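Local structure of 336aa long hypothetical dTDP-glucose 4,6-dehydratase (Pyrococcus horikoshii, 2HUN) at residues A[128-139]-A[278-286]; A[191-200]-A[250-261]. The protein binds NAD(+) in a Rossmann-type fold and probably acts as a dTDP-glucose 4,6-dehydratase. One frame throughout, in Å; residues are numbered along the deposited sequence.

Interaction 1 of 2, residues A[128-139]-A[278-286]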
loop_
_atom_site.group_PDB
_atom_site.type_symbol
_atom_site.label_atom_id
_atom_site.label_comp_id
_atom_site.label_asym_id
_atom_site.label_seq_id
_atom_site.Cartn_x
_atom_site.Cartn_y
_atom_site.Cartn_z
ATOM N N ASP A 128 6.584 -1.423 11.748
ATOM C CA ASP A 128 6.784 -2.868 11.668
ATOM C C ASP A 128 5.434 -3.569 11.519
ATOM O O ASP A 128 5.364 -4.740 11.142
ATOM C CB ASP A 128 7.515 -3.371 12.928
ATOM C CG ASP A 128 6.701 -3.178 14.222
ATOM O OD1 ASP A 128 5.834 -2.280 14.281
ATOM O OD2 ASP A 128 6.948 -3.925 15.192
ATOM N N GLU A 129 4.357 -2.841 11.803
ATOM C CA GLU A 129 3.022 -3.414 11.694
ATOM C C GLU A 129 2.566 -3.661 10.260
ATOM O O GLU A 129 1.617 -4.415 10.038
ATOM C CB GLU A 129 1.992 -2.533 12.413
ATOM C CG GLU A 129 2.056 -2.615 13.937
ATOM C CD GLU A 129 0.918 -1.854 14.604
ATOM O OE1 GLU A 129 -0.253 -2.246 14.422
ATOM O OE2 GLU A 129 1.196 -0.859 15.299
ATOM N N VAL A 130 3.228 -3.045 9.284
ATOM C CA VAL A 130 2.822 -3.250 7.892
ATOM C C VAL A 130 2.922 -4.716 7.484
ATOM O O VAL A 130 2.147 -5.181 6.659
ATOM C CB VAL A 130 3.663 -2.403 6.908
ATOM C CG1 VAL A 130 3.317 -0.927 7.065
ATOM C CG2 VAL A 130 5.151 -2.638 7.152
ATOM N N TYR A 131 3.868 -5.437 8.080
ATOM C CA TYR A 131 4.081 -6.852 7.781
ATOM C C TYR A 131 3.110 -7.822 8.454
ATOM O O TYR A 131 3.057 -8.998 8.097
ATOM C CB TYR A 131 5.465 -7.290 8.256
ATOM C CG TYR A 131 6.631 -6.563 7.623
ATOM C CD1 TYR A 131 7.069 -6.887 6.338
ATOM C CD2 TYR A 131 7.320 -5.576 8.326
ATOM C CE1 TYR A 131 8.173 -6.252 5.771
ATOM C CE2 TYR A 131 8.425 -4.930 7.772
ATOM C CZ TYR A 131 8.846 -5.276 6.494
ATOM O OH TYR A 131 9.940 -4.654 5.943
ATOM N N GLY A 132 2.355 -7.346 9.435
ATOM C CA GLY A 132 1.454 -8.245 10.133
ATOM C C GLY A 132 2.255 -9.093 11.106
ATOM O O GLY A 132 3.470 -8.917 11.227
ATOM N N ASP A 133 1.608 -10.032 11.783
ATOM C CA ASP A 133 2.324 -10.845 12.767
ATOM C C ASP A 133 3.110 -12.018 12.202
ATOM O O ASP A 133 2.961 -12.380 11.040
ATOM C CB ASP A 133 1.341 -11.353 13.824
ATOM C CG ASP A 133 0.322 -12.306 13.256
ATOM O OD1 ASP A 133 -0.428 -11.897 12.345
ATOM O OD2 ASP A 133 0.271 -13.466 13.719
ATOM N N ILE A 134 3.949 -12.608 13.046
ATOM C CA ILE A 134 4.769 -13.746 12.652
ATOM C C ILE A 134 5.162 -14.524 13.911
ATOM O O ILE A 134 5.806 -13.991 14.820
ATOM C CB ILE A 134 6.036 -13.274 11.886
ATOM C CG1 ILE A 134 6.995 -14.449 11.666
ATOM C CG2 ILE A 134 6.718 -12.157 12.654
ATOM C CD1 ILE A 134 8.109 -14.139 10.689
ATOM N N LEU A 135 4.754 -15.786 13.966
ATOM C CA LEU A 135 5.044 -16.632 15.117
ATOM C C LEU A 135 6.525 -16.933 15.308
ATOM O O LEU A 135 7.022 -16.936 16.432
ATOM C CB LEU A 135 4.257 -17.940 15.010
ATOM C CG LEU A 135 2.786 -17.880 15.442
ATOM C CD1 LEU A 135 2.070 -16.694 14.800
ATOM C CD2 LEU A 135 2.111 -19.191 15.055
ATOM N N LYS A 136 7.235 -17.183 14.218
ATOM C CA LYS A 136 8.655 -17.485 14.324
ATOM C C LYS A 136 9.456 -16.844 13.189
ATOM O O LYS A 136 9.031 -16.844 12.038
ATOM C CB LYS A 136 8.861 -18.999 14.331
ATOM C CG LYS A 136 10.269 -19.440 14.691
ATOM C CD LYS A 136 10.415 -20.956 14.563
ATOM C CE LYS A 136 11.858 -21.394 14.775
ATOM N NZ LYS A 136 12.053 -22.834 14.453
ATOM N N GLY A 137 10.620 -16.296 13.528
ATOM C CA GLY A 137 11.451 -15.649 12.527
ATOM C C GLY A 137 11.212 -14.149 12.489
ATOM O O GLY A 137 10.605 -13.592 13.402
ATOM N N SER A 138 11.695 -13.494 11.436
ATOM C CA SER A 138 11.551 -12.050 11.289
ATOM C C SER A 138 11.399 -11.668 9.825
ATOM O O SER A 138 11.982 -12.304 8.952
ATOM C CB SER A 138 12.778 -11.332 11.863
ATOM O OG SER A 138 12.940 -11.595 13.244
ATOM N N PHE A 139 10.624 -10.615 9.575
ATOM C CA PHE A 139 10.371 -10.122 8.226
ATOM C C PHE A 139 11.508 -9.264 7.680
ATOM O O PHE A 139 12.079 -8.429 8.395
ATOM C CB PHE A 139 9.082 -9.282 8.205
ATOM C CG PHE A 139 7.819 -10.083 8.388
ATOM C CD1 PHE A 139 7.393 -10.967 7.404
ATOM C CD2 PHE A 139 7.038 -9.930 9.533
ATOM C CE1 PHE A 139 6.209 -11.688 7.554
ATOM C CE2 PHE A 139 5.849 -10.649 9.693
ATOM C CZ PHE A 139 5.434 -11.527 8.703
ATOM N N ASP A 278 -2.094 -10.869 21.600
ATOM C CA ASP A 278 -1.539 -12.218 21.450
ATOM C C ASP A 278 -0.571 -12.333 20.260
ATOM O O ASP A 278 -0.154 -13.414 19.867
ATOM C CB ASP A 278 -2.703 -13.195 21.271
ATOM C CG ASP A 278 -3.744 -12.572 20.353
ATOM O OD1 ASP A 278 -4.074 -11.405 20.569
ATOM O OD2 ASP A 278 -4.210 -13.251 19.441
ATOM N N LEU A 279 -0.260 -11.190 19.620
ATOM C CA LEU A 279 0.497 -11.278 18.367
ATOM C C LEU A 279 1.958 -10.827 18.510
ATOM O O LEU A 279 2.299 -9.938 19.275
ATOM C CB LEU A 279 -0.219 -10.444 17.311
ATOM C CG LEU A 279 -1.662 -10.886 17.095
ATOM C CD1 LEU A 279 -2.265 -10.287 15.824
ATOM C CD2 LEU A 279 -1.809 -12.400 16.971
ATOM N N ARG A 280 2.831 -11.518 17.749
ATOM C CA ARG A 280 4.239 -11.160 17.722
ATOM C C ARG A 280 4.606 -10.441 16.417
ATOM O O ARG A 280 4.191 -10.817 15.330
ATOM C CB ARG A 280 5.055 -12.453 17.840
ATOM C CG ARG A 280 6.562 -12.247 17.655
ATOM C CD ARG A 280 7.373 -13.513 17.979
ATOM N NE ARG A 280 8.816 -13.291 17.810
ATOM C CZ ARG A 280 9.340 -13.505 16.580
ATOM N NH1 ARG A 280 8.568 -13.869 15.570
ATOM N NH2 ARG A 280 10.652 -13.318 16.378
ATOM N N TYR A 281 5.382 -9.375 16.563
ATOM C CA TYR A 281 5.848 -8.586 15.436
ATOM C C TYR A 281 7.358 -8.647 15.529
ATOM O O TYR A 281 7.910 -8.486 16.613
ATOM C CB TYR A 281 5.364 -7.147 15.569
ATOM C CG TYR A 281 3.872 -7.020 15.407
ATOM C CD1 TYR A 281 3.306 -6.822 14.151
ATOM C CD2 TYR A 281 3.023 -7.124 16.507
ATOM C CE1 TYR A 281 1.927 -6.726 13.990
ATOM C CE2 TYR A 281 1.639 -7.032 16.360
ATOM C CZ TYR A 281 1.100 -6.832 15.100
ATOM O OH TYR A 281 -0.261 -6.725 14.950
ATOM N N SER A 282 8.026 -8.897 14.409
ATOM C CA SER A 282 9.476 -8.996 14.436
ATOM C C SER A 282 10.110 -8.566 13.116
ATOM O O SER A 282 9.735 -9.049 12.049
ATOM C CB SER A 282 9.880 -10.434 14.772
ATOM O OG SER A 282 11.276 -10.543 14.946
ATOM N N LEU A 283 11.072 -7.650 13.204
ATOM C CA LEU A 283 11.763 -7.142 12.028
ATOM C C LEU A 283 13.219 -7.585 11.971
ATOM O O LEU A 283 13.924 -7.598 12.979
ATOM C CB LEU A 283 11.732 -5.611 11.995
ATOM C CG LEU A 283 10.387 -4.885 12.012
ATOM C CD1 LEU A 283 10.630 -3.421 11.669
ATOM C CD2 LEU A 283 9.432 -5.502 11.015
ATOM N N ASP A 284 13.649 -7.944 10.767
ATOM C CA ASP A 284 15.021 -8.348 10.501
ATOM C C ASP A 284 15.697 -7.050 10.042
ATOM O O ASP A 284 15.426 -6.576 8.940
ATOM C CB ASP A 284 15.048 -9.367 9.356
ATOM C CG ASP A 284 16.459 -9.772 8.955
ATOM O OD1 ASP A 284 17.391 -8.941 9.081
ATOM O OD2 ASP A 284 16.628 -10.922 8.492
ATOM N N SER A 285 16.557 -6.471 10.874
ATOM C CA SER A 285 17.232 -5.231 10.492
ATOM C C SER A 285 18.684 -5.417 10.039
ATOM O O SER A 285 19.538 -4.568 10.294
ATOM C CB SER A 285 17.175 -4.214 11.641
ATOM O OG SER A 285 17.691 -4.763 12.839
ATOM N N TRP A 286 18.959 -6.520 9.353
ATOM C CA TRP A 286 20.310 -6.784 8.862
ATOM C C TRP A 286 20.722 -5.829 7.734
ATOM O O TRP A 286 21.883 -5.434 7.639
ATOM C CB TRP A 286 20.419 -8.223 8.354
ATOM C CG TRP A 286 21.720 -8.501 7.689
ATOM C CD1 TRP A 286 21.921 -8.794 6.369
ATOM C CD2 TRP A 286 23.018 -8.474 8.297
ATOM N NE1 TRP A 286 23.265 -8.950 6.117
ATOM C CE2 TRP A 286 23.961 -8.758 7.282
ATOM C CE3 TRP A 286 23.478 -8.235 9.602
ATOM C CZ2 TRP A 286 25.343 -8.808 7.532
ATOM C CZ3 TRP A 286 24.854 -8.286 9.849
ATOM C CH2 TRP A 286 25.768 -8.571 8.816
HETATM O O HOH W 1 6.056 -7.692 11.971
HETATM O O HOH W 2 14.758 -12.883 8.657
#

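Interaction 2 of 2, residues A[191-200]-A[250-261]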
loop_
_atom_site.group_PDB
_atom_site.type_symbol
_atom_site.label_atom_id
_atom_site.label_comp_id
_atom_site.label_asym_id
_atom_site.label_seq_id
_atom_site.Cartn_x
_atom_site.Cartn_y
_atom_site.Cartn_z
ATOM N N LEU A 191 2.696 1.474 27.729
ATOM C CA LEU A 191 3.275 0.537 28.691
ATOM C C LEU A 191 4.406 0.985 29.617
ATOM O O LEU A 191 4.252 0.979 30.840
ATOM C CB LEU A 191 3.769 -0.717 27.966
ATOM C CG LEU A 191 4.372 -1.787 28.890
ATOM C CD1 LEU A 191 3.273 -2.395 29.754
ATOM C CD2 LEU A 191 5.065 -2.874 28.065
ATOM N N ILE A 192 5.545 1.350 29.038
ATOM C CA ILE A 192 6.713 1.747 29.818
ATOM C C ILE A 192 6.487 3.007 30.660
ATOM O O ILE A 192 6.833 3.035 31.841
ATOM C CB ILE A 192 7.951 1.889 28.895
ATOM C CG1 ILE A 192 8.302 0.504 28.332
ATOM C CG2 ILE A 192 9.133 2.455 29.658
ATOM C CD1 ILE A 192 9.398 0.500 27.282
ATOM N N PRO A 193 5.902 4.063 30.072
ATOM C CA PRO A 193 5.666 5.272 30.868
ATOM C C PRO A 193 4.664 4.993 31.990
ATOM O O PRO A 193 4.878 5.376 33.138
ATOM C CB PRO A 193 5.111 6.259 29.842
ATOM C CG PRO A 193 5.779 5.828 28.570
ATOM C CD PRO A 193 5.651 4.319 28.644
ATOM N N LYS A 194 3.566 4.325 31.644
ATOM C CA LYS A 194 2.538 3.994 32.621
ATOM C C LYS A 194 3.140 3.212 33.782
ATOM O O LYS A 194 2.856 3.499 34.948
ATOM C CB LYS A 194 1.433 3.162 31.968
ATOM C CG LYS A 194 0.301 2.779 32.915
ATOM C CD LYS A 194 -0.664 1.772 32.283
ATOM C CE LYS A 194 0.065 0.500 31.842
ATOM N NZ LYS A 194 0.928 -0.103 32.918
ATOM N N THR A 195 3.972 2.224 33.465
ATOM C CA THR A 195 4.603 1.407 34.493
ATOM C C THR A 195 5.485 2.234 35.429
ATOM O O THR A 195 5.400 2.090 36.649
ATOM C CB THR A 195 5.454 0.281 33.871
ATOM O OG1 THR A 195 4.621 -0.554 33.056
ATOM C CG2 THR A 195 6.093 -0.572 34.961
ATOM N N ILE A 196 6.330 3.093 34.865
ATOM C CA ILE A 196 7.217 3.929 35.669
ATOM C C ILE A 196 6.412 4.845 36.589
ATOM O O ILE A 196 6.656 4.903 37.796
ATOM C CB ILE A 196 8.122 4.804 34.778
ATOM C CG1 ILE A 196 9.075 3.919 33.970
ATOM C CG2 ILE A 196 8.911 5.780 35.638
ATOM C CD1 ILE A 196 9.808 4.659 32.879
ATOM N N ILE A 197 5.457 5.563 36.006
ATOM C CA ILE A 197 4.608 6.475 36.758
ATOM C C ILE A 197 3.881 5.776 37.912
ATOM O O ILE A 197 3.992 6.189 39.070
ATOM C CB ILE A 197 3.569 7.135 35.824
ATOM C CG1 ILE A 197 4.282 8.108 34.877
ATOM C CG2 ILE A 197 2.498 7.847 36.644
ATOM C CD1 ILE A 197 3.391 8.700 33.806
ATOM N N ARG A 198 3.141 4.721 37.596
ATOM C CA ARG A 198 2.406 3.986 38.617
ATOM C C ARG A 198 3.306 3.406 39.707
ATOM O O ARG A 198 2.965 3.462 40.886
ATOM C CB ARG A 198 1.581 2.865 37.978
ATOM C CG ARG A 198 0.372 3.358 37.189
ATOM C CD ARG A 198 -0.354 2.201 36.502
ATOM N NE ARG A 198 -0.993 1.289 37.452
ATOM C CZ ARG A 198 -2.165 1.515 38.039
ATOM N NH1 ARG A 198 -2.843 2.629 37.777
ATOM N NH2 ARG A 198 -2.661 0.627 38.892
ATOM N N ALA A 199 4.454 2.858 39.320
ATOM C CA ALA A 199 5.369 2.273 40.291
ATOM C C ALA A 199 5.925 3.336 41.236
ATOM O O ALA A 199 6.093 3.087 42.430
ATOM C CB ALA A 199 6.509 1.558 39.578
ATOM N N SER A 200 6.215 4.519 40.706
ATOM C CA SER A 200 6.746 5.593 41.537
ATOM C C SER A 200 5.680 6.050 42.533
ATOM O O SER A 200 5.986 6.732 43.512
ATOM C CB SER A 200 7.182 6.781 40.675
ATOM O OG SER A 200 6.060 7.463 40.138
ATOM N N ASN A 250 5.405 -8.142 28.095
ATOM C CA ASN A 250 5.126 -7.075 29.043
ATOM C C ASN A 250 5.628 -7.401 30.446
ATOM O O ASN A 250 6.162 -6.533 31.138
ATOM C CB ASN A 250 3.630 -6.765 29.068
ATOM C CG ASN A 250 3.135 -6.203 27.747
ATOM O OD1 ASN A 250 3.931 -5.828 26.886
ATOM N ND2 ASN A 250 1.822 -6.132 27.585
ATOM N N LEU A 251 5.472 -8.651 30.869
ATOM C CA LEU A 251 5.940 -9.034 32.193
ATOM C C LEU A 251 7.442 -8.814 32.285
ATOM O O LEU A 251 7.939 -8.318 33.293
ATOM C CB LEU A 251 5.614 -10.501 32.494
ATOM C CG LEU A 251 6.162 -11.017 33.832
ATOM C CD1 LEU A 251 5.712 -10.108 34.971
ATOM C CD2 LEU A 251 5.689 -12.443 34.066
ATOM N N GLU A 252 8.161 -9.187 31.229
ATOM C CA GLU A 252 9.612 -9.014 31.196
ATOM C C GLU A 252 9.977 -7.543 31.309
ATOM O O GLU A 252 10.893 -7.174 32.049
ATOM C CB GLU A 252 10.194 -9.565 29.892
ATOM C CG GLU A 252 10.485 -11.054 29.903
ATOM C CD GLU A 252 11.038 -11.535 28.572
ATOM O OE1 GLU A 252 10.323 -11.405 27.552
ATOM O OE2 GLU A 252 12.185 -12.035 28.549
ATOM N N VAL A 253 9.263 -6.710 30.557
ATOM C CA VAL A 253 9.503 -5.274 30.567
ATOM C C VAL A 253 9.261 -4.736 31.972
ATOM O O VAL A 253 10.104 -4.035 32.529
ATOM C CB VAL A 253 8.578 -4.549 29.560
ATOM C CG1 VAL A 253 8.737 -3.039 29.685
ATOM C CG2 VAL A 253 8.918 -4.995 28.138
ATOM N N VAL A 254 8.115 -5.086 32.547
ATOM C CA VAL A 254 7.770 -4.637 33.892
ATOM C C VAL A 254 8.793 -5.074 34.941
ATOM O O VAL A 254 9.215 -4.268 35.765
ATOM C CB VAL A 254 6.368 -5.135 34.292
ATOM C CG1 VAL A 254 6.128 -4.894 35.776
ATOM C CG2 VAL A 254 5.317 -4.404 33.468
ATOM N N LYS A 255 9.203 -6.339 34.912
ATOM C CA LYS A 255 10.188 -6.825 35.877
ATOM C C LYS A 255 11.489 -6.030 35.817
ATOM O O LYS A 255 12.104 -5.754 36.847
ATOM C CB LYS A 255 10.503 -8.308 35.642
ATOM C CG LYS A 255 9.521 -9.283 36.291
ATOM C CD LYS A 255 9.938 -10.731 36.041
ATOM C CE LYS A 255 8.843 -11.707 36.443
ATOM N NZ LYS A 255 9.239 -13.119 36.179
ATOM N N ILE A 256 11.911 -5.666 34.612
ATOM C CA ILE A 256 13.146 -4.908 34.442
ATOM C C ILE A 256 12.986 -3.461 34.913
ATOM O O ILE A 256 13.894 -2.896 35.521
ATOM C CB ILE A 256 13.611 -4.958 32.961
ATOM C CG1 ILE A 256 14.101 -6.373 32.637
ATOM C CG2 ILE A 256 14.711 -3.939 32.712
ATOM C CD1 ILE A 256 14.483 -6.591 31.190
ATOM N N ILE A 257 11.831 -2.864 34.640
ATOM C CA ILE A 257 11.574 -1.490 35.062
ATOM C C ILE A 257 11.625 -1.386 36.587
ATOM O O ILE A 257 12.236 -0.472 37.141
ATOM C CB ILE A 257 10.186 -1.006 34.575
ATOM C CG1 ILE A 257 10.211 -0.803 33.056
ATOM C CG2 ILE A 257 9.796 0.289 35.291
ATOM C CD1 ILE A 257 8.879 -0.402 32.465
ATOM N N LEU A 258 10.984 -2.331 37.264
ATOM C CA LEU A 258 10.958 -2.331 38.721
ATOM C C LEU A 258 12.356 -2.505 39.286
ATOM O O LEU A 258 12.749 -1.793 40.211
ATOM C CB LEU A 258 10.034 -3.438 39.230
ATOM C CG LEU A 258 8.588 -3.277 38.758
ATOM C CD1 LEU A 258 7.727 -4.375 39.342
ATOM C CD2 LEU A 258 8.067 -1.908 39.170
ATOM N N ARG A 259 13.106 -3.452 38.733
ATOM C CA ARG A 259 14.466 -3.684 39.191
ATOM C C ARG A 259 15.276 -2.402 39.063
ATOM O O ARG A 259 15.928 -1.971 40.013
ATOM C CB ARG A 259 15.132 -4.797 38.370
ATOM C CG ARG A 259 16.654 -4.784 38.452
ATOM C CD ARG A 259 17.272 -6.050 37.872
ATOM N NE ARG A 259 17.036 -6.215 36.437
ATOM C CZ ARG A 259 17.707 -5.571 35.480
ATOM N NH1 ARG A 259 18.664 -4.705 35.790
ATOM N NH2 ARG A 259 17.421 -5.805 34.206
ATOM N N LEU A 260 15.214 -1.786 37.886
ATOM C CA LEU A 260 15.965 -0.564 37.620
ATOM C C LEU A 260 15.478 0.635 38.416
ATOM O O LEU A 260 16.158 1.659 38.487
ATOM C CB LEU A 260 15.955 -0.258 36.117
ATOM C CG LEU A 260 16.728 -1.291 35.286
ATOM C CD1 LEU A 260 16.569 -1.006 33.799
ATOM C CD2 LEU A 260 18.198 -1.259 35.685
ATOM N N MET A 261 14.297 0.509 39.011
ATOM C CA MET A 261 13.761 1.581 39.834
ATOM C C MET A 261 14.124 1.258 41.283
ATOM O O MET A 261 13.574 1.832 42.225
ATOM C CB MET A 261 12.242 1.689 39.663
ATOM C CG MET A 261 11.814 2.436 38.406
ATOM S SD MET A 261 10.019 2.602 38.230
ATOM C CE MET A 261 9.774 4.262 38.856
#

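Interaction 1 of 2, residues A[128-139]-A[278-286]
Leu283 and Tyr281 of segment 278-286 settle on the turn formed by Asp128 to Gly132, where the chain leaves strand 121-127 of the Rossmann-type sheet beside the NAD site. Farther along, a single beta bridge pairs Phe139 with Leu283, framed by the bonds from Phe139 N to Ser282 O and from Asp284 N to Phe139 O. The inner side is tightly packed. With its CG beside the backbone N (chi1 -58°), Leu283 turns its two methyls inward although its CB starts away from the partner segment: CD1 lies 3.4 Å from CB of Asp128, while CD2 approaches CD2 of Tyr131 at 3.4 Å. The ring of Tyr131 has CB of Phe139 over one face and CG2 of Val130 over the opposite one, and its hydroxyl is hydrogen-bonded to Asn241. CG of Glu129 rests over one face of the Tyr281 ring; the same side chain also touches Tyr151, an NAD-binding residue. A water bridges the carbonyls of Asp128 and Gly132 and reaches the amide of Ser282 weakly.

Toward solvent the contact becomes more polar. It is looser at Leu135 and Lys136, whose exposed side chains turn away from segment 278-286, and their loop is held through its carbonyls. Here the extended Arg280 (chi1 173°) brings its guanidinium edge to two of them. Ser138 OG donates to Ser282 OG at 2.6 Å. Glu247 forms a salt bridge with Arg280 and a hydrogen bond with Ser282, giving both side chains a second tie. NH1 of Arg280 meets O of Ile134 at 2.9 Å from above the carbonyl plane, whereas Gly137 O receives both NH1 and NH2 of the same guanidinium end-on, each at 3.0 Å.

Interaction 2 of 2, residues A[191-200]-A[250-261]
Ile257 carries its CG1 beside the backbone N (chi1 -71°) and runs on extended to CD1, which places that methyl against Thr195; in Thr195, CG2 stands anti to the nitrogen, which turns that methyl toward Ile257. CD1 of Ile257 lies 3.7 Å from CG2 of Thr195. These residues sit midway along the packing of helix 191-200 on helix 250-260, whose axes come within 10.1 Å at a signed crossing angle of -43°. Ile257 also reaches Ile192 through CD1 and, by way of CG2, meets CG1 of Ile196 at 3.9 Å, the two isoleucines crossing at about a right angle.

At the N-terminal ends, CG1 of Val253 approaches CG1 of Ile192 at 3.8 Å and CD2 of Leu191 at 4.0 Å. The latter methyl also abuts OD1 of Asn250, which has a weak hydrogen bond to Arg215. Past the end of helix 250-260, Met261 bends at its thioether and reaches back: its CE comes to 3.4 Å from the carbonyl O of Ile196, with SD beside CB of Ala199. Ala199 also receives CD2 of Leu258. Strand 205-208 touches Thr195, Val254 and Leu258 through Ile205, and Trp217 adjoins Leu191, Ile192 and Val253.

No hydrogen bond crosses between the helices. The hydroxyl of Thr195 donates within its own helix to Leu191 O at 2.7 Å, while the Thr195 amide reaches that oxygen from the opposite face of its carbonyl plane. Thus the buried hydroxyl is satisfied internally, and the helices are joined mainly by apolar van der Waals contacts, whose hold depends on fit.

How the interactions relate
Interaction 1 joins two loops, partly buried and partly at the surface, whereas interaction 2 is a buried meeting of two helices. They share no element and do not touch: their centres lie 24 Å apart and their nearest atoms about 9 Å. The helices of interaction 2 belong to the chain between the two loops of interaction 1. The chemistry follows the setting. Irregular backbone in 128-139 and 278-286 offers carbonyls and amides for polar bonds, while the helices of 191-200 and 250-261 use theirs internally and meet mainly through side-chain carbon and sulfur. Interaction 1 also approaches NAD more closely.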